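Local coordinates for EvdO2 (PDB 4XAB), which probably catalyses an oxidative cyclization in orthosomycin biosynthesis as a metal-dependent oxygenase of the phytanoyl-CoA dioxygenase family, at residues Glu152-Leu160 with Pro219-Arg227. Residues are numbered along the deposited sequence; the frame is centred on the assembly and turned at random.
Sequences EATVESGCL and PNLTDQPRR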
loop_
_atom_site.group_PDB
_atom_site.type_symbol
_atom_site.label_atom_id
_atom_site.label_comp_id
_atom_site.label_asym_id
_atom_site.label_seq_id
_atom_site.Cartn_x
_atom_site.Cartn_y
_atom_site.Cartn_z
ATOM N N GLU A 152 -10.623 -6.561 9.140
ATOM C CA GLU A 152 -11.439 -5.359 9.024
ATOM C C GLU A 152 -10.513 -4.141 9.042
ATOM O O GLU A 152 -9.590 -4.068 9.859
ATOM C CB GLU A 152 -12.473 -5.244 10.153
ATOM C CG GLU A 152 -13.336 -3.990 9.996
ATOM C CD GLU A 152 -14.439 -3.863 11.031
ATOM O OE1 GLU A 152 -14.303 -4.424 12.139
ATOM O OE2 GLU A 152 -15.445 -3.183 10.733
ATOM N N ALA A 153 -10.757 -3.198 8.143
ATOM C CA ALA A 153 -10.028 -1.945 8.141
ATOM C C ALA A 153 -11.007 -0.802 8.347
ATOM O O ALA A 153 -11.916 -0.605 7.547
ATOM C CB ALA A 153 -9.267 -1.767 6.854
ATOM N N THR A 154 -10.838 -0.074 9.442
ATOM C CA THR A 154 -11.706 1.060 9.741
ATOM C C THR A 154 -10.883 2.321 9.907
ATOM O O THR A 154 -9.648 2.272 9.928
ATOM C CB THR A 154 -12.497 0.843 11.032
ATOM O OG1 THR A 154 -11.571 0.800 12.125
ATOM C CG2 THR A 154 -13.259 -0.460 10.976
ATOM N N VAL A 155 -11.554 3.452 10.077
ATOM C CA VAL A 155 -10.805 4.676 10.289
ATOM C C VAL A 155 -9.984 4.543 11.569
ATOM O O VAL A 155 -8.822 4.938 11.604
ATOM C CB VAL A 155 -11.711 5.913 10.343
ATOM C CG1 VAL A 155 -10.929 7.107 10.843
ATOM C CG2 VAL A 155 -12.267 6.202 8.939
ATOM N N GLU A 156 -10.563 3.918 12.590
ATOM C CA GLU A 156 -9.874 3.790 13.868
ATOM C C GLU A 156 -8.790 2.722 13.880
ATOM O O GLU A 156 -7.961 2.697 14.782
ATOM C CB GLU A 156 -10.877 3.498 14.980
ATOM C CG GLU A 156 -11.802 4.650 15.275
ATOM C CD GLU A 156 -12.659 4.396 16.494
ATOM O OE1 GLU A 156 -13.399 5.319 16.898
ATOM O OE2 GLU A 156 -12.590 3.274 17.044
ATOM N N SER A 157 -8.779 1.835 12.892
ATOM C CA SER A 157 -7.767 0.780 12.866
ATOM C C SER A 157 -6.647 1.119 11.886
ATOM O O SER A 157 -5.675 0.379 11.760
ATOM C CB SER A 157 -8.403 -0.568 12.512
ATOM O OG SER A 157 -8.650 -0.647 11.119
ATOM N N GLY A 158 -6.795 2.242 11.192
ATOM C CA GLY A 158 -5.777 2.703 10.264
ATOM C C GLY A 158 -6.011 2.406 8.792
ATOM O O GLY A 158 -5.068 2.120 8.058
ATOM N N CYS A 159 -7.263 2.483 8.340
ATOM C CA CYS A 159 -7.539 2.326 6.915
ATOM C C CYS A 159 -6.960 3.516 6.150
ATOM O O CYS A 159 -6.550 4.508 6.747
ATOM C CB CYS A 159 -9.044 2.196 6.657
ATOM S SG CYS A 159 -9.967 3.723 6.828
ATOM N N LEU A 160 -6.905 3.403 4.826
ATOM C CA LEU A 160 -6.372 4.466 3.982
ATOM C C LEU A 160 -7.409 5.549 3.730
ATOM O O LEU A 160 -8.609 5.285 3.679
ATOM C CB LEU A 160 -5.895 3.899 2.635
ATOM C CG LEU A 160 -4.754 2.882 2.763
ATOM C CD1 LEU A 160 -4.207 2.459 1.410
ATOM C CD2 LEU A 160 -3.654 3.449 3.621
ATOM N N PRO A 219 -3.538 6.038 12.752
ATOM C CA PRO A 219 -2.969 5.082 13.705
ATOM C C PRO A 219 -3.917 3.908 13.931
ATOM O O PRO A 219 -5.102 4.010 13.610
ATOM C CB PRO A 219 -2.814 5.915 14.976
ATOM C CG PRO A 219 -3.894 6.952 14.860
ATOM C CD PRO A 219 -3.900 7.311 13.399
ATOM N N ASN A 220 -3.413 2.808 14.474
ATOM C CA ASN A 220 -4.304 1.712 14.848
ATOM C C ASN A 220 -4.682 1.858 16.306
ATOM O O ASN A 220 -3.941 1.446 17.189
ATOM C CB ASN A 220 -3.641 0.356 14.574
ATOM C CG ASN A 220 -4.480 -0.816 15.045
ATOM O OD1 ASN A 220 -5.683 -0.690 15.236
ATOM N ND2 ASN A 220 -3.841 -1.969 15.222
ATOM N N LEU A 221 -5.841 2.461 16.558
ATOM C CA LEU A 221 -6.298 2.687 17.922
ATOM C C LEU A 221 -7.020 1.484 18.513
ATOM O O LEU A 221 -7.697 1.610 19.520
ATOM C CB LEU A 221 -7.223 3.907 17.977
ATOM C CG LEU A 221 -6.654 5.179 17.341
ATOM C CD1 LEU A 221 -7.689 6.291 17.334
ATOM C CD2 LEU A 221 -5.378 5.622 18.047
ATOM N N THR A 222 -6.874 0.320 17.897
ATOM C CA THR A 222 -7.591 -0.864 18.355
ATOM C C THR A 222 -6.627 -1.870 18.968
ATOM O O THR A 222 -5.414 -1.766 18.803
ATOM C CB THR A 222 -8.369 -1.559 17.210
ATOM O OG1 THR A 222 -7.466 -2.354 16.436
ATOM C CG2 THR A 222 -9.074 -0.544 16.312
ATOM N N ASP A 223 -7.167 -2.862 19.666
ATOM C CA ASP A 223 -6.317 -3.819 20.346
ATOM C C ASP A 223 -5.966 -5.022 19.480
ATOM O O ASP A 223 -5.412 -5.999 19.982
ATOM C CB ASP A 223 -6.981 -4.273 21.650
ATOM C CG ASP A 223 -6.995 -3.175 22.703
ATOM O OD1 ASP A 223 -5.927 -2.573 22.941
ATOM O OD2 ASP A 223 -8.068 -2.901 23.282
ATOM N N GLN A 224 -6.241 -4.931 18.178
ATOM C CA GLN A 224 -5.986 -6.031 17.250
ATOM C C GLN A 224 -5.060 -5.589 16.132
ATOM O O GLN A 224 -5.206 -4.477 15.617
ATOM C CB GLN A 224 -7.294 -6.562 16.642
ATOM C CG GLN A 224 -8.285 -7.115 17.668
ATOM C CD GLN A 224 -9.002 -6.016 18.429
ATOM O OE1 GLN A 224 -9.348 -4.977 17.859
ATOM N NE2 GLN A 224 -9.217 -6.232 19.725
ATOM N N PRO A 225 -4.122 -6.465 15.727
ATOM C CA PRO A 225 -3.238 -6.113 14.609
ATOM C C PRO A 225 -4.045 -5.984 13.330
ATOM O O PRO A 225 -5.091 -6.618 13.200
ATOM C CB PRO A 225 -2.259 -7.295 14.527
ATOM C CG PRO A 225 -2.543 -8.148 15.745
ATOM C CD PRO A 225 -3.948 -7.864 16.142
ATOM N N ARG A 226 -3.573 -5.156 12.405
ATOM C CA ARG A 226 -4.240 -4.973 11.134
ATOM C C ARG A 226 -3.236 -5.207 10.026
ATOM O O ARG A 226 -2.224 -4.509 9.948
ATOM C CB ARG A 226 -4.833 -3.575 11.033
ATOM C CG ARG A 226 -5.669 -3.215 12.238
ATOM C CD ARG A 226 -7.012 -3.922 12.186
ATOM N NE ARG A 226 -7.679 -3.821 13.472
ATOM C CZ ARG A 226 -8.978 -4.014 13.652
ATOM N NH1 ARG A 226 -9.751 -4.313 12.618
ATOM N NH2 ARG A 226 -9.499 -3.904 14.864
ATOM N N ARG A 227 -3.514 -6.202 9.194
ATOM C CA ARG A 227 -2.561 -6.665 8.185
ATOM C C ARG A 227 -3.021 -6.363 6.772
ATOM O O ARG A 227 -4.198 -6.477 6.449
ATOM C CB ARG A 227 -2.331 -8.170 8.346
ATOM C CG ARG A 227 -1.798 -8.542 9.726
ATOM C CD ARG A 227 -2.108 -9.988 10.086
ATOM N NE ARG A 227 -3.530 -10.228 10.329
ATOM C CZ ARG A 227 -4.023 -11.403 10.720
ATOM N NH1 ARG A 227 -3.205 -12.434 10.903
ATOM N NH2 ARG A 227 -5.328 -11.552 10.926
HETATM O O HOH W 1 -12.347 -3.774 13.644
HETATM O O HOH W 2 -6.931 6.090 13.094
#
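R226 meets S157 and E152 where two loops of the double-stranded beta-helix pack together, the first between strands 139-149 and 160-162, the second leading into strand 226-234. The CB of S157 lies over one face of the R226 guanidinium, offset toward its rim, at 3.5 Å from R226 NE. At the edge of the same group, R226 NH1 donates to the backbone O of E152 (2.8 Å), which lies near the guanidinium plane. NH1 approaches from above the carbonyl plane of E152. Water 1 accepts from R226 NH1 and donates to E152 OE1, so it bridges two opposite charges whose nearest atoms, E152 OE1 and R226 NH1, are 4.6 Å apart. The R226 chain bends at chi2 (-76°), which turns the guanidinium toward T222 of its own loop. There R226 NH2 donates to T222 OG1 (3.0 Å). With an alanine here in place of R226, E152 O and T222 OG1 would probably lose their arginine donors, and the CB of S157 the group that covers it.

Further along, the backbone N of L221 donates to E156 O (2.8 Å). T222 CG2 packs against S157 CB. Water 2 donates to both V155 O and P219 O.

Each loop is braced from within. T154 N donates to S157 OG in a nearly straight bond (174°), which holds the serine oxygen in place. N220 forms an Asx turn. N220 ND2 donates to Q224 O within the loop, and to P119 O outside it. N220 OD1 accepts twice, from T222 N at 3.1 Å, above the amide plane, and from T222 OG1 at 2.7 Å, in that plane on a lone pair.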